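Long-range contacts in HK97 Family Phage Portal Protein (Corynebacterium diphtheriae, PDB 3KDR), which probably forms the dodecameric portal ring through which DNA enters and leaves the head of an HK97-like phage: residues Glu118-His126 / Pro261-Leu270; Ala247-Val255 / Pro288-Pro296. All coordinates share one frame; numbering follows the deposited sequence.

Interaction 1 of 2, residues Glu118-His126 / Pro261-Leu270; sequences EVCIFVGIH and PLMSAIEARL
Phe122, Ile125 and Arg269 carry a buried, hydrogen-bond-free strand-on-helix contact: strand 119-123, an outermost strand of the antiparallel sheet within this chain, with backbone hydrogen bonds from Ile121 to a second subunit, lies against the C-terminal half of helix 247-270, axes 7.9 Å apart and directions 146° apart. With CG beside its backbone N (chi1 -64°), Phe122 brings its ring up to the helix, where CD1 meets Arg269 CG at 3.5 Å. Leu270 CD2 sits at the ring edge, 3.9 Å from Phe122 CZ, and Ile266 CG2 lies 3.9 Å from Phe122 CE1. The Arg269 and Phe122 side chains cross at about a right angle; Arg269 bends at chi2 and chi3, and its guanidinium plane lies 48° from the ring plane. Cys120 SG lies over one guanidinium face, 3.4 Å from Arg269 NH1, and also above one face of Phe122. Arg269 NH2 is held by a salt bridge to Asp274. Farther along, Ile125 CG2 rests 3.7 Å from Pro261 O, with Ala265 CB a further neighbour. Gly124 O is bound by His62 of the second subunit. This is alpha+beta layer packing, a helix laid against an antiparallel sheet, within the phage portal family domain.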
ATOM      1  N   GLU C 118     -40.718  10.004  50.241  1.00 18.48           N
ATOM      2  CA  GLU C 118     -41.641  10.319  49.192  1.00 18.56           C
ATOM      3  C   GLU C 118     -40.814  10.398  47.943  1.00 17.30           C
ATOM      4  O   GLU C 118     -41.309  10.802  46.885  1.00 18.58           O
ATOM      5  CB  GLU C 118     -42.332  11.669  49.432  1.00 19.62           C
ATOM      6  CG  GLU C 118     -43.713  11.711  50.185  1.00 24.19           C
ATOM      7  CD  GLU C 118     -44.606  10.407  50.062  1.00 31.48           C
ATOM      8  OE1 GLU C 118     -45.343  10.210  49.041  1.00 35.56           O
ATOM      9  OE2 GLU C 118     -44.605   9.592  51.034  1.00 34.81           O
ATOM     10  N   VAL C 119     -39.555   9.992  48.037  1.00 14.95           N
ATOM     11  CA  VAL C 119     -38.607  10.275  46.983  1.00 12.75           C
ATOM     12  C   VAL C 119     -37.616   9.150  46.854  1.00 11.16           C
ATOM     13  O   VAL C 119     -37.316   8.504  47.833  1.00 10.77           O
ATOM     14  CB  VAL C 119     -37.887  11.607  47.351  1.00 12.86           C
ATOM     15  CG1 VAL C 119     -36.518  11.360  47.909  1.00 10.02           C
ATOM     16  CG2 VAL C 119     -37.847  12.526  46.187  1.00 12.49           C
ATOM     17  N   CYS C 120     -37.092   8.917  45.657  1.00 10.07           N
ATOM     18  CA  CYS C 120     -35.961   7.973  45.490  1.00  9.22           C
ATOM     19  C   CYS C 120     -34.880   8.512  44.621  1.00  8.33           C
ATOM     20  O   CYS C 120     -35.124   8.810  43.474  1.00  7.93           O
ATOM     21  CB  CYS C 120     -36.421   6.697  44.855  1.00  9.98           C
ATOM     22  SG  CYS C 120     -35.133   5.502  44.422  1.00  9.49           S
ATOM     23  N   ILE C 121     -33.684   8.633  45.169  1.00  7.71           N
ATOM     24  CA  ILE C 121     -32.634   9.352  44.496  1.00  7.86           C
ATOM     25  C   ILE C 121     -31.560   8.407  44.098  1.00  8.21           C
ATOM     26  O   ILE C 121     -31.115   7.660  44.937  1.00 10.01           O
ATOM     27  CB  ILE C 121     -32.023  10.392  45.395  1.00  7.80           C
ATOM     28  CG1 ILE C 121     -32.980  11.565  45.469  1.00  7.03           C
ATOM     29  CG2 ILE C 121     -30.629  10.836  44.863  1.00  5.90           C
ATOM     30  CD1 ILE C 121     -32.672  12.499  46.595  1.00  5.84           C
ATOM     31  N   PHE C 122     -31.115   8.495  42.848  1.00  7.86           N
ATOM     32  CA  PHE C 122     -30.145   7.605  42.267  1.00  7.35           C
ATOM     33  C   PHE C 122     -28.816   8.308  42.097  1.00  8.25           C
ATOM     34  O   PHE C 122     -28.774   9.410  41.622  1.00  7.82           O
ATOM     35  CB  PHE C 122     -30.587   7.249  40.888  1.00  6.89           C
ATOM     36  CG  PHE C 122     -31.846   6.487  40.825  1.00  4.83           C
ATOM     37  CD1 PHE C 122     -31.805   5.118  40.803  1.00  4.64           C
ATOM     38  CD2 PHE C 122     -33.065   7.110  40.703  1.00  3.16           C
ATOM     39  CE1 PHE C 122     -32.940   4.359  40.698  1.00  2.00           C
ATOM     40  CE2 PHE C 122     -34.218   6.351  40.595  1.00  2.00           C
ATOM     41  CZ  PHE C 122     -34.142   4.980  40.595  1.00  2.00           C
ATOM     42  N   VAL C 123     -27.726   7.631  42.420  1.00 10.12           N
ATOM     43  CA  VAL C 123     -26.372   8.181  42.247  1.00 10.79           C
ATOM     44  C   VAL C 123     -25.672   7.474  41.099  1.00 12.15           C
ATOM     45  O   VAL C 123     -25.665   6.267  41.028  1.00 13.20           O
ATOM     46  CB  VAL C 123     -25.542   7.942  43.492  1.00 11.11           C
ATOM     47  CG1 VAL C 123     -24.133   8.318  43.275  1.00  9.23           C
ATOM     48  CG2 VAL C 123     -26.125   8.691  44.668  1.00  9.55           C
ATOM     49  N   GLY C 124     -25.063   8.222  40.200  1.00 13.03           N
ATOM     50  CA  GLY C 124     -24.593   7.633  38.965  1.00 12.96           C
ATOM     51  C   GLY C 124     -23.293   6.916  39.120  1.00 13.17           C
ATOM     52  O   GLY C 124     -23.026   6.401  40.158  1.00 12.69           O
ATOM     53  N   ILE C 125     -22.487   6.929  38.064  1.00 14.40           N
ATOM     54  CA  ILE C 125     -21.166   6.318  38.070  1.00 14.97           C
ATOM     55  C   ILE C 125     -20.036   7.339  38.187  1.00 15.83           C
ATOM     56  O   ILE C 125     -18.878   6.965  38.420  1.00 17.04           O
ATOM     57  CB  ILE C 125     -20.987   5.461  36.851  1.00 14.73           C
ATOM     58  CG1 ILE C 125     -21.058   6.303  35.582  1.00 15.65           C
ATOM     59  CG2 ILE C 125     -22.079   4.442  36.810  1.00 14.02           C
ATOM     60  CD1 ILE C 125     -21.039   5.484  34.312  1.00 15.11           C
ATOM     61  N   HIS C 126     -20.380   8.616  38.066  1.00 16.46           N
ATOM     62  CA  HIS C 126     -19.432   9.714  38.271  1.00 17.12           C
ATOM     63  C   HIS C 126     -20.236  10.967  38.505  1.00 17.31           C
ATOM     64  O   HIS C 126     -21.385  10.882  38.840  1.00 18.69           O
ATOM     65  CB  HIS C 126     -18.465   9.861  37.082  1.00 17.58           C
ATOM     66  CG  HIS C 126     -19.114   9.792  35.731  1.00 18.20           C
ATOM     67  ND1 HIS C 126     -20.185  10.580  35.355  1.00 20.04           N
ATOM     68  CD2 HIS C 126     -18.818   9.032  34.660  1.00 18.27           C
ATOM     69  CE1 HIS C 126     -20.528  10.295  34.113  1.00 19.21           C
ATOM     70  NE2 HIS C 126     -19.707   9.367  33.665  1.00 20.61           N
ATOM     71  N   PRO C 261     -22.696  -0.439  33.441  1.00 10.86           N
ATOM     72  CA  PRO C 261     -22.418   0.335  34.624  1.00 10.52           C
ATOM     73  C   PRO C 261     -23.596   1.191  35.057  1.00 10.49           C
ATOM     74  O   PRO C 261     -23.874   1.298  36.224  1.00  9.53           O
ATOM     75  CB  PRO C 261     -21.215   1.166  34.207  1.00 10.37           C
ATOM     76  CG  PRO C 261     -20.874   0.716  32.832  1.00 10.58           C
ATOM     77  CD  PRO C 261     -21.505  -0.542  32.596  1.00 10.55           C
ATOM     78  N   LEU C 262     -24.291   1.797  34.121  1.00 10.99           N
ATOM     79  CA  LEU C 262     -25.448   2.579  34.496  1.00 11.25           C
ATOM     80  C   LEU C 262     -26.551   1.690  34.960  1.00 10.70           C
ATOM     81  O   LEU C 262     -27.283   2.027  35.815  1.00 10.09           O
ATOM     82  CB  LEU C 262     -25.981   3.357  33.312  1.00 11.77           C
ATOM     83  CG  LEU C 262     -25.066   4.478  32.887  1.00 13.49           C
ATOM     84  CD1 LEU C 262     -25.357   4.829  31.412  1.00 13.89           C
ATOM     85  CD2 LEU C 262     -25.290   5.618  33.851  1.00 13.53           C
HETATM   86  N   MSE C 263     -26.713   0.552  34.348  1.00 11.55           N
HETATM   87  CA  MSE C 263     -27.807  -0.305  34.734  1.00 12.12           C
HETATM   88  C   MSE C 263     -27.506  -0.804  36.102  1.00 11.32           C
HETATM   89  O   MSE C 263     -28.380  -0.869  36.940  1.00 10.73           O
HETATM   90  CB  MSE C 263     -27.937  -1.473  33.792  1.00 13.09           C
HETATM   91  CG  MSE C 263     -28.356  -1.083  32.429  1.00 16.87           C
HETATM   92 SE   MSE C 263     -28.614  -2.627  31.255  1.00 29.75          SE
HETATM   93  CE  MSE C 263     -27.376  -3.911  31.995  1.00 21.41           C
ATOM     94  N   SER C 264     -26.238  -1.111  36.327  1.00 11.21           N
ATOM     95  CA  SER C 264     -25.775  -1.585  37.620  1.00 11.18           C
ATOM     96  C   SER C 264     -26.024  -0.598  38.730  1.00 11.61           C
ATOM     97  O   SER C 264     -26.363  -0.980  39.819  1.00 13.06           O
ATOM     98  CB  SER C 264     -24.301  -1.928  37.577  1.00 10.40           C
ATOM     99  OG  SER C 264     -24.111  -3.189  36.961  1.00 11.28           O
ATOM    100  N   ALA C 265     -25.837   0.675  38.456  1.00 12.06           N
ATOM    101  CA  ALA C 265     -26.034   1.723  39.446  1.00 11.74           C
ATOM    102  C   ALA C 265     -27.509   1.884  39.809  1.00 12.06           C
ATOM    103  O   ALA C 265     -27.861   2.127  40.966  1.00 12.10           O
ATOM    104  CB  ALA C 265     -25.491   3.026  38.907  1.00 10.50           C
ATOM    105  N   ILE C 266     -28.359   1.823  38.792  1.00 12.02           N
ATOM    106  CA  ILE C 266     -29.788   1.991  38.958  1.00 11.38           C
ATOM    107  C   ILE C 266     -30.277   0.811  39.765  1.00 12.69           C
ATOM    108  O   ILE C 266     -30.986   0.965  40.737  1.00 12.67           O
ATOM    109  CB  ILE C 266     -30.484   2.106  37.593  1.00 10.67           C
ATOM    110  CG1 ILE C 266     -30.078   3.439  36.957  1.00 10.50           C
ATOM    111  CG2 ILE C 266     -31.941   2.101  37.716  1.00  7.73           C
ATOM    112  CD1 ILE C 266     -30.513   3.587  35.525  1.00  7.40           C
ATOM    113  N   GLU C 267     -29.839  -0.377  39.389  1.00 14.15           N
ATOM    114  CA  GLU C 267     -30.239  -1.608  40.077  1.00 14.98           C
ATOM    115  C   GLU C 267     -29.937  -1.517  41.518  1.00 15.20           C
ATOM    116  O   GLU C 267     -30.745  -1.949  42.351  1.00 17.07           O
ATOM    117  CB  GLU C 267     -29.454  -2.796  39.585  1.00 15.39           C
ATOM    118  CG  GLU C 267     -30.063  -3.460  38.403  1.00 18.81           C
ATOM    119  CD  GLU C 267     -29.120  -4.462  37.740  1.00 24.10           C
ATOM    120  OE1 GLU C 267     -27.914  -4.535  38.120  1.00 24.26           O
ATOM    121  OE2 GLU C 267     -29.611  -5.181  36.833  1.00 27.65           O
ATOM    122  N   ALA C 268     -28.749  -0.987  41.804  1.00 14.50           N
ATOM    123  CA  ALA C 268     -28.222  -0.918  43.151  1.00 13.33           C
ATOM    124  C   ALA C 268     -29.190  -0.225  44.083  1.00 13.07           C
ATOM    125  O   ALA C 268     -29.399  -0.690  45.205  1.00 13.76           O
ATOM    126  CB  ALA C 268     -26.977  -0.195  43.139  1.00 12.36           C
ATOM    127  N   ARG C 269     -29.767   0.873  43.588  1.00 12.16           N
ATOM    128  CA  ARG C 269     -30.576   1.783  44.360  1.00 11.13           C
ATOM    129  C   ARG C 269     -31.902   1.156  44.492  1.00 11.38           C
ATOM    130  O   ARG C 269     -32.515   1.256  45.536  1.00 12.09           O
ATOM    131  CB  ARG C 269     -30.662   3.137  43.666  1.00 10.47           C
ATOM    132  CG  ARG C 269     -31.666   4.108  44.157  1.00 10.02           C
ATOM    133  CD  ARG C 269     -31.406   4.631  45.564  1.00  9.06           C
ATOM    134  NE  ARG C 269     -32.359   4.039  46.469  1.00 10.32           N
ATOM    135  CZ  ARG C 269     -33.184   4.705  47.216  1.00 12.62           C
ATOM    136  NH1 ARG C 269     -33.196   6.011  47.227  1.00 14.22           N
ATOM    137  NH2 ARG C 269     -33.990   4.039  47.988  1.00 18.66           N
ATOM    138  N   LEU C 270     -32.358   0.507  43.428  1.00 11.63           N
ATOM    139  CA  LEU C 270     -33.698  -0.083  43.400  1.00 10.82           C
ATOM    140  C   LEU C 270     -33.709  -1.270  44.301  1.00 11.55           C
ATOM    141  O   LEU C 270     -34.743  -1.653  44.838  1.00 10.67           O
ATOM    142  CB  LEU C 270     -34.062  -0.557  42.014  1.00 10.36           C
ATOM    143  CG  LEU C 270     -34.412   0.523  40.993  1.00 10.06           C
ATOM    144  CD1 LEU C 270     -34.991  -0.083  39.709  1.00  9.31           C
ATOM    145  CD2 LEU C 270     -35.379   1.466  41.583  1.00  8.75           C
TER

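Interaction 2 of 2, residues Ala247-Val255 / Pro288-Pro296; sequences AASRMIELV and PAALLDAIP
No aromatic, amide or guanidinium plane meets the other segment; the puckered ring of Pro288 packs through CB, 4.1 Å from Val255 CG1, the two side chains crossing at about a right angle, while Glu260 of helix 247-270 also packs on the proline. From there the contact runs as an apolar seam between helix 247-255 and the short helix 289-294, which lie nearly antiparallel at 163° with axes 10.3 Å apart. Leu292 straddles the seam with its two methyl branches. CD1 reaches Met251 CG at 3.7 Å, the side chains sliding past each other in opposite directions, and CD2 lies 3.9 Å from Ile252 CG1, where they cross nearly perpendicularly. Selenomethionine Met251 starts out with CG opposite the backbone N (chi1 -172°) and bends at chi2, which puts SE 4.2 Å from Leu291 CD1. The same leucine methyl meets Val255 CG2, and Leu291 also touches Thr30 and Arg33 of helix 18-33. Just beyond the short helix, Ile295 CD1 comes down over the backbone at Ala248, 4.0 Å from its CA. Neighbouring subunits continue the packing: Ile252 meets Ile295 of a second subunit, and Ile295 meets Thr256 of a third. This is an antiparallel helix-helix pair whose meeting side chains are apolar; neighbouring subunits of the twelve-chain assembly pack against both partners.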
ATOM      1  N   ALA C 247     -25.561  -7.672  14.619  1.00  5.52           N
ATOM      2  CA  ALA C 247     -26.284  -6.806  15.536  1.00  3.86           C
ATOM      3  C   ALA C 247     -26.204  -7.337  16.941  1.00  2.03           C
ATOM      4  O   ALA C 247     -26.149  -6.583  17.882  1.00  2.00           O
ATOM      5  CB  ALA C 247     -27.786  -6.632  15.078  1.00  3.35           C
ATOM      6  N   ALA C 248     -26.196  -8.652  17.066  1.00  2.00           N
ATOM      7  CA  ALA C 248     -26.250  -9.283  18.376  1.00  2.00           C
ATOM      8  C   ALA C 248     -24.963  -9.026  19.164  1.00  2.00           C
ATOM      9  O   ALA C 248     -25.001  -8.666  20.353  1.00  2.00           O
ATOM     10  CB  ALA C 248     -26.538 -10.768  18.242  1.00  2.00           C
ATOM     11  N   SER C 249     -23.842  -9.168  18.475  1.00  2.00           N
ATOM     12  CA  SER C 249     -22.541  -8.845  19.018  1.00  2.00           C
ATOM     13  C   SER C 249     -22.339  -7.400  19.302  1.00  2.00           C
ATOM     14  O   SER C 249     -21.711  -7.073  20.287  1.00  2.00           O
ATOM     15  CB  SER C 249     -21.499  -9.239  18.021  1.00  2.00           C
ATOM     16  OG  SER C 249     -22.041 -10.306  17.287  1.00  5.92           O
ATOM     17  N   ARG C 250     -22.829  -6.532  18.428  1.00  2.00           N
ATOM     18  CA  ARG C 250     -22.725  -5.139  18.705  1.00  2.05           C
ATOM     19  C   ARG C 250     -23.512  -4.797  19.948  1.00  2.00           C
ATOM     20  O   ARG C 250     -23.046  -4.031  20.777  1.00  2.00           O
ATOM     21  CB  ARG C 250     -23.220  -4.300  17.540  1.00  3.29           C
ATOM     22  CG  ARG C 250     -22.534  -4.603  16.220  1.00  6.72           C
ATOM     23  CD  ARG C 250     -22.205  -3.367  15.382  1.00  9.92           C
ATOM     24  NE  ARG C 250     -23.208  -2.304  15.526  1.00 13.89           N
ATOM     25  CZ  ARG C 250     -22.963  -0.983  15.436  1.00 14.50           C
ATOM     26  NH1 ARG C 250     -23.953  -0.115  15.605  1.00 13.60           N
ATOM     27  NH2 ARG C 250     -21.740  -0.513  15.203  1.00 14.09           N
HETATM   28  N   MSE C 251     -24.696  -5.362  20.085  1.00  2.00           N
HETATM   29  CA  MSE C 251     -25.499  -5.093  21.257  1.00  2.00           C
HETATM   30  C   MSE C 251     -24.812  -5.632  22.537  1.00  2.00           C
HETATM   31  O   MSE C 251     -24.819  -4.952  23.567  1.00  2.00           O
HETATM   32  CB  MSE C 251     -26.935  -5.624  21.074  1.00  2.00           C
HETATM   33  CG  MSE C 251     -27.944  -5.244  22.139  1.00  2.00           C
HETATM   34 SE   MSE C 251     -28.036  -3.378  22.525  0.70  8.04          SE
HETATM   35  CE  MSE C 251     -29.403  -2.875  21.278  1.00  6.91           C
ATOM     36  N   ILE C 252     -24.197  -6.806  22.481  1.00  2.00           N
ATOM     37  CA  ILE C 252     -23.570  -7.333  23.669  1.00  2.00           C
ATOM     38  C   ILE C 252     -22.418  -6.428  24.101  1.00  2.33           C
ATOM     39  O   ILE C 252     -22.228  -6.101  25.284  1.00  2.45           O
ATOM     40  CB  ILE C 252     -23.090  -8.765  23.452  1.00  2.00           C
ATOM     41  CG1 ILE C 252     -24.289  -9.716  23.435  1.00  2.00           C
ATOM     42  CG2 ILE C 252     -22.160  -9.181  24.522  1.00  2.00           C
ATOM     43  CD1 ILE C 252     -24.135 -10.926  22.520  1.00  2.00           C
ATOM     44  N   GLU C 253     -21.647  -6.006  23.134  1.00  3.82           N
ATOM     45  CA  GLU C 253     -20.541  -5.145  23.390  1.00  4.91           C
ATOM     46  C   GLU C 253     -21.012  -3.859  24.021  1.00  5.09           C
ATOM     47  O   GLU C 253     -20.408  -3.336  24.959  1.00  5.20           O
ATOM     48  CB  GLU C 253     -19.942  -4.832  22.052  1.00  6.35           C
ATOM     49  CG  GLU C 253     -18.899  -3.826  22.080  1.00 12.34           C
ATOM     50  CD  GLU C 253     -17.659  -4.314  22.824  1.00 22.07           C
ATOM     51  OE1 GLU C 253     -17.313  -5.545  22.677  1.00 25.07           O
ATOM     52  OE2 GLU C 253     -17.021  -3.433  23.517  1.00 27.43           O
ATOM     53  N   LEU C 254     -22.078  -3.294  23.472  1.00  5.20           N
ATOM     54  CA  LEU C 254     -22.545  -2.004  23.963  1.00  5.00           C
ATOM     55  C   LEU C 254     -23.016  -2.157  25.406  1.00  5.50           C
ATOM     56  O   LEU C 254     -22.660  -1.414  26.296  1.00  5.23           O
ATOM     57  CB  LEU C 254     -23.677  -1.508  23.092  1.00  4.40           C
ATOM     58  CG  LEU C 254     -24.217  -0.141  23.473  1.00  3.16           C
ATOM     59  CD1 LEU C 254     -23.185   0.891  23.402  1.00  2.00           C
ATOM     60  CD2 LEU C 254     -25.328   0.204  22.557  1.00  3.84           C
ATOM     61  N   VAL C 255     -23.840  -3.157  25.615  1.00  6.16           N
ATOM     62  CA  VAL C 255     -24.318  -3.480  26.939  1.00  6.44           C
ATOM     63  C   VAL C 255     -23.181  -3.791  27.879  1.00  7.77           C
ATOM     64  O   VAL C 255     -23.151  -3.253  28.992  1.00  8.27           O
ATOM     65  CB  VAL C 255     -25.228  -4.715  26.896  1.00  6.53           C
ATOM     66  CG1 VAL C 255     -25.578  -5.152  28.259  1.00  4.92           C
ATOM     67  CG2 VAL C 255     -26.504  -4.418  26.064  1.00  4.65           C
ATOM     68  N   PRO C 288     -31.123  -7.591  29.850  1.00 12.89           N
ATOM     69  CA  PRO C 288     -30.548  -7.325  28.528  1.00 12.64           C
ATOM     70  C   PRO C 288     -30.789  -8.445  27.535  1.00 12.82           C
ATOM     71  O   PRO C 288     -30.711  -8.209  26.351  1.00 14.14           O
ATOM     72  CB  PRO C 288     -29.053  -7.282  28.813  1.00 12.85           C
ATOM     73  CG  PRO C 288     -28.948  -6.950  30.204  1.00 13.06           C
ATOM     74  CD  PRO C 288     -30.106  -7.510  30.912  1.00 12.38           C
ATOM     75  N   ALA C 289     -31.037  -9.663  28.016  1.00 12.30           N
ATOM     76  CA  ALA C 289     -31.301 -10.793  27.157  1.00 11.47           C
ATOM     77  C   ALA C 289     -32.530 -10.471  26.344  1.00 11.46           C
ATOM     78  O   ALA C 289     -32.615 -10.871  25.194  1.00 11.39           O
ATOM     79  CB  ALA C 289     -31.530 -12.041  27.984  1.00 11.14           C
ATOM     80  N   ALA C 290     -33.474  -9.751  26.962  1.00 11.24           N
ATOM     81  CA  ALA C 290     -34.708  -9.300  26.312  1.00 11.22           C
ATOM     82  C   ALA C 290     -34.437  -8.487  25.074  1.00 11.71           C
ATOM     83  O   ALA C 290     -35.221  -8.577  24.095  1.00 12.27           O
ATOM     84  CB  ALA C 290     -35.553  -8.454  27.261  1.00 10.96           C
ATOM     85  N   LEU C 291     -33.379  -7.678  25.115  1.00 11.15           N
ATOM     86  CA  LEU C 291     -33.026  -6.891  23.966  1.00 12.40           C
ATOM     87  C   LEU C 291     -32.608  -7.791  22.827  1.00 13.66           C
ATOM     88  O   LEU C 291     -32.941  -7.524  21.672  1.00 14.90           O
ATOM     89  CB  LEU C 291     -31.855  -5.971  24.252  1.00 12.38           C
ATOM     90  CG  LEU C 291     -32.070  -4.871  25.268  1.00 11.40           C
ATOM     91  CD1 LEU C 291     -30.694  -4.401  25.679  1.00  7.20           C
ATOM     92  CD2 LEU C 291     -32.965  -3.791  24.707  1.00  6.65           C
ATOM     93  N   LEU C 292     -31.854  -8.836  23.143  1.00 14.12           N
ATOM     94  CA  LEU C 292     -31.412  -9.774  22.116  1.00 15.08           C
ATOM     95  C   LEU C 292     -32.534 -10.608  21.474  1.00 16.00           C
ATOM     96  O   LEU C 292     -32.513 -10.900  20.279  1.00 15.35           O
ATOM     97  CB  LEU C 292     -30.358 -10.703  22.705  1.00 15.18           C
ATOM     98  CG  LEU C 292     -28.903 -10.348  22.423  1.00 13.82           C
ATOM     99  CD1 LEU C 292     -28.735  -8.880  22.402  1.00 14.27           C
ATOM    100  CD2 LEU C 292     -28.042 -10.943  23.455  1.00 11.61           C
ATOM    101  N   ASP C 293     -33.501 -11.003  22.285  1.00 17.61           N
ATOM    102  CA  ASP C 293     -34.665 -11.755  21.812  1.00 19.10           C
ATOM    103  C   ASP C 293     -35.512 -10.967  20.843  1.00 19.04           C
ATOM    104  O   ASP C 293     -36.079 -11.550  19.927  1.00 18.99           O
ATOM    105  CB  ASP C 293     -35.542 -12.173  22.986  1.00 19.99           C
ATOM    106  CG  ASP C 293     -34.834 -13.180  23.926  1.00 24.67           C
ATOM    107  OD1 ASP C 293     -33.649 -13.550  23.651  1.00 29.13           O
ATOM    108  OD2 ASP C 293     -35.461 -13.603  24.945  1.00 29.50           O
ATOM    109  N   ALA C 294     -35.587  -9.650  21.060  1.00 19.24           N
ATOM    110  CA  ALA C 294     -36.323  -8.743  20.202  1.00 19.28           C
ATOM    111  C   ALA C 294     -35.732  -8.711  18.803  1.00 20.36           C
ATOM    112  O   ALA C 294     -36.467  -8.525  17.814  1.00 20.80           O
ATOM    113  CB  ALA C 294     -36.306  -7.375  20.778  1.00 19.16           C
ATOM    114  N   ILE C 295     -34.410  -8.896  18.702  1.00 21.07           N
ATOM    115  CA  ILE C 295     -33.761  -8.968  17.391  1.00 21.02           C
ATOM    116  C   ILE C 295     -34.303 -10.145  16.670  1.00 21.61           C
ATOM    117  O   ILE C 295     -34.224 -11.254  17.209  1.00 21.57           O
ATOM    118  CB  ILE C 295     -32.284  -9.225  17.458  1.00 20.68           C
ATOM    119  CG1 ILE C 295     -31.557  -8.031  18.076  1.00 20.51           C
ATOM    120  CG2 ILE C 295     -31.784  -9.503  16.087  1.00 18.72           C
ATOM    121  CD1 ILE C 295     -30.193  -8.401  18.648  1.00 18.68           C
ATOM    122  N   PRO C 296     -34.857  -9.912  15.469  1.00 22.84           N
ATOM    123  CA  PRO C 296     -35.310 -10.978  14.574  1.00 23.88           C
ATOM    124  C   PRO C 296     -34.172 -11.860  14.026  1.00 25.20           C
ATOM    125  O   PRO C 296     -32.981 -11.517  14.158  1.00 25.51           O
ATOM    126  CB  PRO C 296     -35.962 -10.199  13.421  1.00 23.77           C
ATOM    127  CG  PRO C 296     -36.268  -8.871  13.956  1.00 23.18           C
ATOM    128  CD  PRO C 296     -35.179  -8.580  14.919  1.00 22.68           C
TER

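In the fold
Helix 247-270 serves both contacts: its first turns take part in interaction 2, and its last turns, beyond the kink at Pro261 and Leu262, in interaction 1. The contact centres are about 22 Å apart, yet the two join directly where Met263 CE packs on Pro288 CG at 3.9 Å. The segments alternate along the chain; after strand 284-286, residues 288-296, near the end of the modelled chain, run back along the first turns of the helix. Both contacts reach a second subunit, and interaction 2 also a third, which places them at subunit interfaces of the twelve-chain assembly. A phosphate ion, probably from the crystallisation liquor, lies about 4 Å from the side chain of Val123 in interaction 1.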